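Local coordinates for protein alpha,alpha-trehalose-phosphate synthase (UDP-forming) (Burkholderia vietnamiensis, PDB 5TVG) that binds uridine-5'-diphosphate and belongs to the family 20 glycosyltransferases, enzymes of the two-domain GT-B fold, at residues Tyr82-Arg87 / Arg109-Gly114; Thr93-Phe98 / Val271-Tyr276; Leu267-Asp272 / Val304-Pro309. All coordinates share one frame; numbering follows the deposited sequence. Where two conformers were deposited one is given.

Contact 1. Residues Tyr82-Arg87 / Arg109-Gly114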
loop_
_atom_site.group_PDB
_atom_site.type_symbol
_atom_site.label_atom_id
_atom_site.label_comp_id
_atom_site.label_asym_id
_atom_site.label_seq_id
_atom_site.Cartn_x
_atom_site.Cartn_y
_atom_site.Cartn_z
ATOM N N TYR A 82 9.062 -3.533 -27.780
ATOM C CA TYR A 82 9.610 -2.930 -26.571
ATOM C C TYR A 82 8.960 -3.519 -25.324
ATOM O O TYR A 82 9.649 -3.924 -24.379
ATOM C CB TYR A 82 9.401 -1.412 -26.636
ATOM C CG TYR A 82 9.760 -0.678 -25.373
ATOM C CD1 TYR A 82 11.085 -0.335 -25.095
ATOM C CD2 TYR A 82 8.782 -0.327 -24.454
ATOM C CE1 TYR A 82 11.418 0.345 -23.944
ATOM C CE2 TYR A 82 9.110 0.349 -23.281
ATOM C CZ TYR A 82 10.431 0.672 -23.030
ATOM O OH TYR A 82 10.760 1.334 -21.872
ATOM N N ASP A 83 7.625 -3.585 -25.310
ATOM C CA ASP A 83 6.921 -4.058 -24.119
ATOM C C ASP A 83 7.260 -5.515 -23.824
ATOM O O ASP A 83 7.378 -5.908 -22.658
ATOM C CB ASP A 83 5.411 -3.890 -24.284
ATOM C CG ASP A 83 4.962 -2.443 -24.161
ATOM O OD1 ASP A 83 5.712 -1.620 -23.604
ATOM O OD2 ASP A 83 3.848 -2.125 -24.618
ATOM N N GLN A 84 7.409 -6.339 -24.858
ATOM C CA GLN A 84 7.569 -7.753 -24.578
ATOM C C GLN A 84 9.024 -8.166 -24.437
ATOM O O GLN A 84 9.339 -8.984 -23.575
ATOM C CB GLN A 84 6.927 -8.606 -25.671
ATOM C CG GLN A 84 5.419 -8.413 -25.817
ATOM C CD GLN A 84 4.862 -9.208 -26.967
ATOM O OE1 GLN A 84 5.540 -9.434 -27.974
ATOM N NE2 GLN A 84 3.629 -9.672 -26.810
ATOM N N TYR A 85 9.912 -7.547 -25.203
ATOM C CA TYR A 85 11.319 -7.895 -25.208
ATOM C C TYR A 85 12.072 -7.200 -24.086
ATOM O O TYR A 85 12.809 -7.845 -23.336
ATOM C CB TYR A 85 11.903 -7.558 -26.585
ATOM C CG TYR A 85 13.400 -7.324 -26.654
ATOM C CD1 TYR A 85 14.308 -8.388 -26.795
ATOM C CD2 TYR A 85 13.899 -6.021 -26.645
ATOM C CE1 TYR A 85 15.683 -8.146 -26.889
ATOM C CE2 TYR A 85 15.235 -5.770 -26.743
ATOM C CZ TYR A 85 16.131 -6.829 -26.856
ATOM O OH TYR A 85 17.458 -6.530 -26.961
ATOM N N TYR A 86 11.950 -5.877 -24.001
ATOM C CA TYR A 86 12.743 -5.072 -23.085
ATOM C C TYR A 86 12.075 -4.938 -21.719
ATOM O O TYR A 86 12.648 -5.375 -20.715
ATOM C CB TYR A 86 13.039 -3.706 -23.722
ATOM C CG TYR A 86 13.851 -2.764 -22.833
ATOM C CD1 TYR A 86 15.244 -2.914 -22.677
ATOM C CD2 TYR A 86 13.239 -1.698 -22.194
ATOM C CE1 TYR A 86 15.975 -2.029 -21.880
ATOM C CE2 TYR A 86 13.957 -0.821 -21.408
ATOM C CZ TYR A 86 15.315 -0.985 -21.244
ATOM O OH TYR A 86 15.977 -0.082 -20.437
ATOM N N ARG A 87 10.873 -4.325 -21.672
ATOM C CA ARG A 87 10.145 -4.129 -20.419
ATOM C C ARG A 87 9.711 -5.452 -19.801
ATOM O O ARG A 87 9.735 -5.623 -18.572
ATOM C CB ARG A 87 8.878 -3.308 -20.672
ATOM C CG ARG A 87 8.929 -1.832 -20.406
ATOM C CD ARG A 87 7.539 -1.257 -20.645
ATOM N NE ARG A 87 6.602 -1.809 -19.681
ATOM C CZ ARG A 87 5.281 -1.708 -19.747
ATOM N NH1 ARG A 87 4.556 -2.265 -18.787
ATOM N NH2 ARG A 87 4.683 -1.061 -20.754
ATOM N N ARG A 109 4.058 -15.732 -20.892
ATOM C CA ARG A 109 4.402 -16.461 -22.110
ATOM C C ARG A 109 4.498 -15.558 -23.329
ATOM O O ARG A 109 5.390 -15.744 -24.165
ATOM C CB ARG A 109 3.387 -17.566 -22.384
ATOM C CG ARG A 109 3.683 -18.765 -21.587
ATOM C CD ARG A 109 2.758 -19.907 -21.864
ATOM N NE ARG A 109 3.268 -21.053 -21.122
ATOM C CZ ARG A 109 2.637 -22.210 -21.007
ATOM N NH1 ARG A 109 1.504 -22.416 -21.676
ATOM N NH2 ARG A 109 3.196 -23.182 -20.294
ATOM N N GLN A 110 3.571 -14.602 -23.477
ATOM C CA GLN A 110 3.563 -13.736 -24.659
ATOM C C GLN A 110 4.801 -12.846 -24.682
ATOM O O GLN A 110 5.424 -12.643 -25.729
ATOM C CB GLN A 110 2.269 -12.887 -24.696
ATOM C CG GLN A 110 0.962 -13.666 -25.036
ATOM C CD GLN A 110 -0.338 -12.803 -25.072
ATOM O OE1 GLN A 110 -0.314 -11.571 -24.982
ATOM N NE2 GLN A 110 -1.474 -13.476 -25.206
ATOM N N GLU A 111 5.165 -12.295 -23.525
ATOM C CA GLU A 111 6.404 -11.517 -23.407
ATOM C C GLU A 111 7.627 -12.342 -23.792
ATOM O O GLU A 111 8.511 -11.865 -24.526
ATOM C CB GLU A 111 6.572 -10.997 -21.974
ATOM C CG GLU A 111 5.563 -9.913 -21.595
ATOM C CD GLU A 111 5.789 -9.356 -20.197
ATOM O OE1 GLU A 111 5.233 -8.275 -19.901
ATOM O OE2 GLU A 111 6.556 -9.968 -19.415
ATOM N N TYR A 112 7.693 -13.588 -23.320
ATOM C CA TYR A 112 8.837 -14.416 -23.681
ATOM C C TYR A 112 8.861 -14.669 -25.182
ATOM O O TYR A 112 9.920 -14.599 -25.808
ATOM C CB TYR A 112 8.825 -15.732 -22.905
ATOM C CG TYR A 112 9.971 -16.669 -23.284
ATOM C CD1 TYR A 112 11.296 -16.275 -23.155
ATOM C CD2 TYR A 112 9.721 -17.950 -23.769
ATOM C CE1 TYR A 112 12.334 -17.134 -23.490
ATOM C CE2 TYR A 112 10.763 -18.820 -24.114
ATOM C CZ TYR A 112 12.055 -18.396 -23.978
ATOM O OH TYR A 112 13.081 -19.232 -24.332
ATOM N N ALA A 113 7.702 -14.934 -25.784
ATOM C CA ALA A 113 7.655 -15.122 -27.238
ATOM C C ALA A 113 8.130 -13.873 -27.980
ATOM O O ALA A 113 8.863 -13.979 -28.967
ATOM C CB ALA A 113 6.232 -15.509 -27.683
ATOM N N GLY A 114 7.738 -12.676 -27.516
ATOM C CA GLY A 114 8.232 -11.459 -28.155
ATOM C C GLY A 114 9.730 -11.271 -27.966
ATOM O O GLY A 114 10.426 -10.755 -28.848
#

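Contact 2. Residues Thr93-Phe98 / Val271-Tyr276. With UDP (uridine-5'-diphosphate), chain I.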
loop_
_atom_site.group_PDB
_atom_site.type_symbol
_atom_site.label_atom_id
_atom_site.label_comp_id
_atom_site.label_asym_id
_atom_site.label_seq_id
_atom_site.Cartn_x
_atom_site.Cartn_y
_atom_site.Cartn_z
ATOM N N THR A 93 11.626 -10.446 -15.900
ATOM C CA THR A 93 11.917 -11.843 -15.579
ATOM C C THR A 93 13.396 -12.068 -15.291
ATOM O O THR A 93 13.742 -12.455 -14.167
ATOM C CB THR A 93 11.459 -12.780 -16.722
ATOM O OG1 THR A 93 10.110 -12.493 -17.070
ATOM C CG2 THR A 93 11.496 -14.201 -16.264
ATOM N N LEU A 94 14.270 -11.834 -16.286
ATOM C CA LEU A 94 15.702 -12.132 -16.174
ATOM C C LEU A 94 16.383 -11.266 -15.124
ATOM O O LEU A 94 17.160 -11.765 -14.294
ATOM C CB LEU A 94 16.378 -11.934 -17.550
ATOM C CG LEU A 94 15.947 -12.873 -18.688
ATOM C CD1 LEU A 94 16.682 -12.634 -20.062
ATOM C CD2 LEU A 94 16.019 -14.338 -18.293
ATOM N N TRP A 95 16.165 -9.949 -15.189
ATOM C CA TRP A 95 16.867 -9.050 -14.277
ATOM C C TRP A 95 16.592 -9.379 -12.808
ATOM O O TRP A 95 17.561 -9.511 -12.036
ATOM C CB TRP A 95 16.543 -7.586 -14.601
ATOM C CG TRP A 95 17.227 -6.653 -13.631
ATOM C CD1 TRP A 95 16.749 -6.241 -12.402
ATOM C CD2 TRP A 95 18.510 -6.020 -13.785
ATOM N NE1 TRP A 95 17.650 -5.387 -11.805
ATOM C CE2 TRP A 95 18.742 -5.247 -12.626
ATOM C CE3 TRP A 95 19.478 -6.026 -14.795
ATOM C CZ2 TRP A 95 19.907 -4.494 -12.449
ATOM C CZ3 TRP A 95 20.619 -5.269 -14.623
ATOM C CH2 TRP A 95 20.824 -4.514 -13.456
ATOM N N PRO A 96 15.342 -9.519 -12.348
ATOM C CA PRO A 96 15.166 -9.878 -10.927
ATOM C C PRO A 96 15.726 -11.251 -10.587
ATOM O O PRO A 96 16.368 -11.387 -9.544
ATOM C CB PRO A 96 13.643 -9.793 -10.719
ATOM C CG PRO A 96 13.049 -9.949 -12.071
ATOM C CD PRO A 96 14.045 -9.273 -13.010
ATOM N N VAL A 97 15.535 -12.265 -11.439
ATOM C CA VAL A 97 16.006 -13.602 -11.085
ATOM C C VAL A 97 17.528 -13.643 -11.033
ATOM O O VAL A 97 18.109 -14.175 -10.084
ATOM C CB VAL A 97 15.464 -14.666 -12.049
ATOM C CG1 VAL A 97 16.114 -16.017 -11.723
ATOM C CG2 VAL A 97 13.942 -14.733 -11.973
ATOM N N PHE A 98 18.192 -13.081 -12.051
ATOM C CA PHE A 98 19.653 -13.086 -12.086
ATOM C C PHE A 98 20.233 -12.306 -10.919
ATOM O O PHE A 98 21.404 -12.494 -10.582
ATOM C CB PHE A 98 20.175 -12.509 -13.419
ATOM C CG PHE A 98 20.100 -13.481 -14.587
ATOM C CD1 PHE A 98 19.072 -14.411 -14.680
ATOM C CD2 PHE A 98 21.067 -13.460 -15.596
ATOM C CE1 PHE A 98 19.007 -15.293 -15.756
ATOM C CE2 PHE A 98 21.008 -14.347 -16.669
ATOM C CZ PHE A 98 19.984 -15.267 -16.749
ATOM N N VAL A 271 26.635 6.833 -5.644
ATOM C CA VAL A 271 26.050 7.036 -6.976
ATOM C C VAL A 271 25.502 5.692 -7.446
ATOM O O VAL A 271 26.258 4.708 -7.526
ATOM C CB VAL A 271 27.056 7.583 -8.009
ATOM C CG1 VAL A 271 26.376 7.642 -9.398
ATOM C CG2 VAL A 271 27.549 8.985 -7.627
ATOM N N ASP A 272 24.196 5.642 -7.738
ATOM C CA ASP A 272 23.534 4.399 -8.130
ATOM C C ASP A 272 22.333 4.721 -9.011
ATOM O O ASP A 272 21.580 5.641 -8.695
ATOM C CB ASP A 272 22.998 3.599 -6.914
ATOM C CG ASP A 272 24.055 3.304 -5.858
ATOM O OD1 ASP A 272 24.545 4.243 -5.201
ATOM O OD2 ASP A 272 24.370 2.109 -5.653
ATOM N N ARG A 273 22.091 3.921 -10.055
ATOM C CA ARG A 273 20.734 3.901 -10.621
ATOM C C ARG A 273 19.754 3.488 -9.519
ATOM O O ARG A 273 20.100 2.772 -8.574
ATOM C CB ARG A 273 20.601 2.930 -11.799
ATOM C CG ARG A 273 21.327 3.299 -13.122
ATOM C CD ARG A 273 21.167 2.156 -14.192
ATOM N NE ARG A 273 21.677 0.884 -13.663
ATOM C CZ ARG A 273 20.912 -0.148 -13.280
ATOM N NH1 ARG A 273 19.584 -0.089 -13.401
ATOM N NH2 ARG A 273 21.485 -1.239 -12.747
ATOM N N LEU A 274 18.533 3.982 -9.607
ATOM C CA LEU A 274 17.536 3.675 -8.586
ATOM C C LEU A 274 16.936 2.289 -8.860
ATOM O O LEU A 274 15.773 2.127 -9.232
ATOM C CB LEU A 274 16.496 4.784 -8.530
ATOM C CG LEU A 274 16.052 5.174 -7.095
ATOM C CD1 LEU A 274 15.123 6.379 -7.144
ATOM C CD2 LEU A 274 15.360 4.001 -6.391
ATOM N N ASP A 275 17.770 1.272 -8.664
ATOM C CA ASP A 275 17.434 -0.125 -8.908
ATOM C C ASP A 275 17.289 -0.843 -7.572
ATOM O O ASP A 275 17.990 -0.516 -6.607
ATOM C CB ASP A 275 18.545 -0.804 -9.770
ATOM C CG ASP A 275 18.075 -2.076 -10.460
ATOM O OD1 ASP A 275 17.712 -3.037 -9.740
ATOM O OD2 ASP A 275 18.067 -2.121 -11.732
ATOM N N TYR A 276 16.390 -1.832 -7.501
ATOM C CA TYR A 276 16.345 -2.593 -6.248
ATOM C C TYR A 276 17.589 -3.463 -6.030
ATOM O O TYR A 276 17.795 -3.989 -4.913
ATOM C CB TYR A 276 15.080 -3.448 -6.176
ATOM C CG TYR A 276 14.791 -4.244 -7.441
ATOM C CD1 TYR A 276 15.481 -5.434 -7.717
ATOM C CD2 TYR A 276 13.790 -3.846 -8.321
ATOM C CE1 TYR A 276 15.194 -6.181 -8.840
ATOM C CE2 TYR A 276 13.497 -4.588 -9.458
ATOM C CZ TYR A 276 14.204 -5.750 -9.717
ATOM O OH TYR A 276 13.909 -6.499 -10.837
HETATM N N1 UDP I . 26.949 6.700 -14.031
HETATM C C2 UDP I . 27.033 7.980 -14.549
HETATM N N3 UDP I . 26.096 8.863 -14.079
HETATM C C4 UDP I . 25.096 8.607 -13.163
HETATM C C5 UDP I . 25.065 7.249 -12.670
HETATM C C6 UDP I . 25.970 6.357 -13.124
HETATM O O2 UDP I . 27.890 8.317 -15.349
HETATM O O4 UDP I . 24.306 9.521 -12.847
HETATM C "C1'" UDP I . 27.936 5.709 -14.520
HETATM C "C2'" UDP I . 29.033 5.298 -13.535
HETATM O "O2'" UDP I . 30.127 6.181 -13.704
HETATM C "C3'" UDP I . 29.406 3.918 -14.068
HETATM C "C4'" UDP I . 28.065 3.376 -14.542
HETATM O "O4'" UDP I . 27.257 4.526 -14.869
HETATM O "O3'" UDP I . 30.396 3.912 -15.091
HETATM C "C5'" UDP I . 27.350 2.612 -13.464
HETATM O "O5'" UDP I . 27.720 1.259 -13.717
HETATM P PA UDP I . 27.823 0.212 -12.558
HETATM O O1A UDP I . 28.609 -0.926 -13.109
HETATM O O2A UDP I . 28.322 0.851 -11.273
HETATM O O3A UDP I . 26.316 -0.249 -12.304
HETATM P PB UDP I . 25.149 -0.336 -13.378
HETATM O O1B UDP I . 25.846 -0.821 -14.653
HETATM O O2B UDP I . 24.334 -1.540 -12.930
HETATM O O3B UDP I . 24.387 0.939 -13.481
#

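Contact 3. Residues Leu267-Asp272 / Val304-Pro309. With UDP (uridine-5'-diphosphate), chain I.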
loop_
_atom_site.group_PDB
_atom_site.type_symbol
_atom_site.label_atom_id
_atom_site.label_comp_id
_atom_site.label_asym_id
_atom_site.label_seq_id
_atom_site.Cartn_x
_atom_site.Cartn_y
_atom_site.Cartn_z
ATOM N N LEU A 267 32.023 13.780 4.142
ATOM C CA LEU A 267 31.124 13.484 3.037
ATOM C C LEU A 267 31.140 11.991 2.763
ATOM O O LEU A 267 32.197 11.417 2.490
ATOM C CB LEU A 267 31.531 14.275 1.796
ATOM C CG LEU A 267 30.836 13.884 0.482
ATOM C CD1 LEU A 267 29.294 14.146 0.586
ATOM C CD2 LEU A 267 31.461 14.576 -0.699
ATOM N N VAL A 268 29.976 11.371 2.853
ATOM C CA VAL A 268 29.764 10.006 2.407
ATOM C C VAL A 268 29.027 10.105 1.081
ATOM O O VAL A 268 27.997 10.786 0.985
ATOM C CB VAL A 268 28.962 9.182 3.433
ATOM C CG1 VAL A 268 28.749 7.757 2.918
ATOM C CG2 VAL A 268 29.652 9.137 4.821
ATOM N N MET A 269 29.583 9.481 0.055
ATOM C CA MET A 269 29.131 9.624 -1.318
ATOM C C MET A 269 28.628 8.292 -1.876
ATOM O O MET A 269 29.314 7.268 -1.771
ATOM C CB MET A 269 30.286 10.161 -2.173
ATOM C CG MET A 269 29.810 10.585 -3.470
ATOM S SD MET A 269 29.032 12.188 -3.440
ATOM C CE MET A 269 28.330 11.983 -5.064
ATOM N N SER A 270 27.471 8.324 -2.539
ATOM C CA SER A 270 26.927 7.176 -3.256
ATOM C C SER A 270 26.413 7.644 -4.606
ATOM O O SER A 270 25.830 8.724 -4.702
ATOM C CB SER A 270 25.769 6.513 -2.513
ATOM O OG SER A 270 26.227 5.819 -1.386
ATOM N N VAL A 271 26.635 6.833 -5.644
ATOM C CA VAL A 271 26.050 7.036 -6.976
ATOM C C VAL A 271 25.502 5.692 -7.446
ATOM O O VAL A 271 26.258 4.708 -7.526
ATOM C CB VAL A 271 27.056 7.583 -8.009
ATOM C CG1 VAL A 271 26.376 7.642 -9.398
ATOM C CG2 VAL A 271 27.549 8.985 -7.627
ATOM N N ASP A 272 24.196 5.642 -7.738
ATOM C CA ASP A 272 23.534 4.399 -8.130
ATOM C C ASP A 272 22.333 4.721 -9.011
ATOM O O ASP A 272 21.580 5.641 -8.695
ATOM C CB ASP A 272 22.998 3.599 -6.914
ATOM C CG ASP A 272 24.055 3.304 -5.858
ATOM O OD1 ASP A 272 24.545 4.243 -5.201
ATOM O OD2 ASP A 272 24.370 2.109 -5.653
ATOM N N VAL A 304 25.436 12.028 0.685
ATOM C CA VAL A 304 24.912 12.450 -0.613
ATOM C C VAL A 304 24.619 11.196 -1.426
ATOM O O VAL A 304 25.512 10.367 -1.641
ATOM C CB VAL A 304 25.893 13.370 -1.365
ATOM C CG1 VAL A 304 25.426 13.551 -2.859
ATOM C CG2 VAL A 304 26.030 14.730 -0.667
ATOM N N GLN A 305 23.366 11.024 -1.839
ATOM C CA GLN A 305 22.982 9.911 -2.700
ATOM C C GLN A 305 22.453 10.479 -4.012
ATOM O O GLN A 305 21.347 11.038 -4.054
ATOM C CB GLN A 305 21.924 9.020 -2.059
ATOM C CG GLN A 305 21.337 7.955 -3.032
ATOM C CD GLN A 305 22.292 6.795 -3.284
ATOM O OE1 GLN A 305 22.670 6.075 -2.353
ATOM N NE2 GLN A 305 22.702 6.609 -4.554
ATOM N N ILE A 306 23.242 10.341 -5.062
ATOM C CA ILE A 306 22.802 10.626 -6.420
ATOM C C ILE A 306 22.217 9.333 -6.954
ATOM O O ILE A 306 22.896 8.298 -6.963
ATOM C CB ILE A 306 23.967 11.113 -7.290
ATOM C CG1 ILE A 306 24.427 12.487 -6.791
ATOM C CG2 ILE A 306 23.565 11.120 -8.790
ATOM C CD1 ILE A 306 25.706 12.957 -7.388
ATOM N N ALA A 307 20.947 9.377 -7.342
ATOM C CA ALA A 307 20.182 8.188 -7.718
ATOM C C ALA A 307 19.224 8.540 -8.858
ATOM O O ALA A 307 18.026 8.754 -8.647
ATOM C CB ALA A 307 19.424 7.636 -6.500
ATOM N N PRO A 308 19.715 8.589 -10.088
ATOM C CA PRO A 308 18.827 8.868 -11.222
ATOM C C PRO A 308 17.839 7.742 -11.453
ATOM O O PRO A 308 18.162 6.566 -11.231
ATOM C CB PRO A 308 19.795 9.015 -12.412
ATOM C CG PRO A 308 21.064 8.294 -11.970
ATOM C CD PRO A 308 21.128 8.438 -10.482
ATOM N N PRO A 309 16.610 8.072 -11.855
ATOM C CA PRO A 309 15.601 7.042 -12.104
ATOM C C PRO A 309 15.970 6.175 -13.293
ATOM O O PRO A 309 16.708 6.579 -14.188
ATOM C CB PRO A 309 14.323 7.847 -12.384
ATOM C CG PRO A 309 14.565 9.157 -11.711
ATOM C CD PRO A 309 16.025 9.423 -11.892
HETATM N N1 UDP I . 26.949 6.700 -14.031
HETATM C C2 UDP I . 27.033 7.980 -14.549
HETATM N N3 UDP I . 26.096 8.863 -14.079
HETATM C C4 UDP I . 25.096 8.607 -13.163
HETATM C C5 UDP I . 25.065 7.249 -12.670
HETATM C C6 UDP I . 25.970 6.357 -13.124
HETATM O O2 UDP I . 27.890 8.317 -15.349
HETATM O O4 UDP I . 24.306 9.521 -12.847
HETATM C "C1'" UDP I . 27.936 5.709 -14.520
HETATM C "C2'" UDP I . 29.033 5.298 -13.535
HETATM O "O2'" UDP I . 30.127 6.181 -13.704
HETATM C "C3'" UDP I . 29.406 3.918 -14.068
HETATM C "C4'" UDP I . 28.065 3.376 -14.542
HETATM O "O4'" UDP I . 27.257 4.526 -14.869
HETATM O "O3'" UDP I . 30.396 3.912 -15.091
HETATM C "C5'" UDP I . 27.350 2.612 -13.464
HETATM O "O5'" UDP I . 27.720 1.259 -13.717
HETATM P PA UDP I . 27.823 0.212 -12.558
HETATM O O1A UDP I . 28.609 -0.926 -13.109
HETATM O O2A UDP I . 28.322 0.851 -11.273
HETATM O O3A UDP I . 26.316 -0.249 -12.304
HETATM P PB UDP I . 25.149 -0.336 -13.378
HETATM O O1B UDP I . 25.846 -0.821 -14.653
HETATM O O2B UDP I . 24.334 -1.540 -12.930
HETATM O O3B UDP I . 24.387 0.939 -13.481
#

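Contact 1. Residues Tyr82-Arg87 / Arg109-Gly114
Q84 and E111 bring two helical segments together almost at a right angle: the axes of 82-87 and 109-114 approach to 7.3 Å with a signed crossing angle of -82°. This is a close helix-helix crossing between helices 79-98 and 109-127, in the N-terminal half of the GT-B fold. The segment 82-87 makes a wider, pi-type turn there, the carbonyl of Y82 receiving the N-H of both Y86 and R87. The backbones come so near that Q84 O and E111 O, two acceptors that cannot bond to each other, are 3.1 Å apart. CB of E111 lies 3.8 Å from Q84 O, and its CG continues past Q84 CA. No hydrogen bond joins the two segments.

Q84 supplies most of the side-chain contact. Its extended chain (chi2 176°) reaches across the second helix, where NE2 passes 3.6 Å from Q110 O without bonding to it. The amide oxygen faces G114 and is hydrogen-bonded to R117, about two turns beyond Q110 on that helix. Y85 takes part mainly through its CB, 4.2 Å from G114 O; its ring leads away from G114 to pack on Y115, V118 and N119, and its hydroxyl is hydrogen-bonded to N17. G114 presents bare backbone at the crossing, and Q84 OE1 rests 3.4 Å from its CA.

Contact 2. Residues Thr93-Phe98 / Val271-Tyr276
W95 reaches from helix 79-98 to D275 and R273 in the loop that follows strand 266-271. With CG anti to the backbone N (chi1 178°), its indole projects off the helix toward that loop, and NE1 donates to D275 OD1 at 3.1 Å with an N-H...O angle of 146°. The carboxylate oxygen offers its syn lone pair and lies somewhat off the indole plane, while the other oxygen, OD2, comes within 3.1 Å of W95 CZ2. Farther along the benzo ring, CH2 is 3.4 Å from R273 NH2, the guanidinium standing nearly perpendicular to the indole (87°). R311 adds a cation-pi contact to the same ring.

The contact spans the interdomain cleft of the GT-B fold, where R273 binds the terminal phosphate of UDP. R273 NE donates to O3B at 2.7 Å and NH2 to O2B at 2.9 Å, both nearly straight. Its third nitrogen, NH1, is 3.0 Å from D275 OD2 in a salt bridge that uses the anti lone pair, so D275 ties together indole and guanidinium; Y317 OH also bonds to OD2. Between R273 and D275, L274 centres an inverse gamma turn.

P96 follows, its nitrogen unable to bond to the preceding turn, and the helix is kinked there. Its CB lies 3.3 Å from Y276 OH, and that hydroxyl also sits at the edge of the indole, 3.3 Å from W95 CD1.

Contact 3. Residues Leu267-Asp272 / Val304-Pro309
V304 N donates to V268 O, and V304 O in turn accepts from S270 N, a pair of bonds that sets the parallel register of the two strands. On the face it shares with M269, the valine meets the methionine sulfur with its CG1; its CG2 touches L267 CD1 at 3.5 Å, and the side chain also packs on L338 of the third subunit. Q305 points to the other face with S270. Its chain bends at chi2 (75°), turning the amide toward the neighbouring strand, so that NE2 bonds almost straight to D272 OD1 at 3.1 Å. D272 OD1 is also held by a salt bridge to R283, on the helix that connects the two strands.

Strands 266-271 and 301-306, with helix 280-293 connecting them, form a beta-alpha-beta unit of the six-stranded parallel sheet in the UDP-binding half of the GT-B fold. I306 continues the pairing: its N bonds to S270 O, and its O accepts from D272 N and, above the carbonyl plane, from Q305 NE2 at 2.9 Å. Back on the methionine side, I306 CD1 meets M269 CE at 3.6 Å. Beyond the strand, A307 CA makes a C-H...O contact of 3.1 Å to D272 O. P308 then turns to the ligand, its CG 3.6 Å from O4 of the uracil, while V271 CG1 lies 3.5 Å from C5 of the same base.

Contacts 1 and 2 both draw on helix 79-98 of the N-terminal half, but at different depths. Contact 1 lies toward the outside of the chain and is only partly buried, its two segments touching without a hydrogen bond, though Q84 reaches R117 further along the second helix. Contacts 2 and 3 are buried and share V271 and D272, where strand 266-271 runs out into its loop; L274 N and P308 O probably hydrogen-bond between them. R273 of contact 2, salt-bridged to D275, reaches the phosphate of UDP, whereas V271, common to both, and P308 of contact 3 border the base. Mainly backbone hydrogen bonds, with one between side chains, join the segments in contact 3; in contact 2 the bond is between side chains.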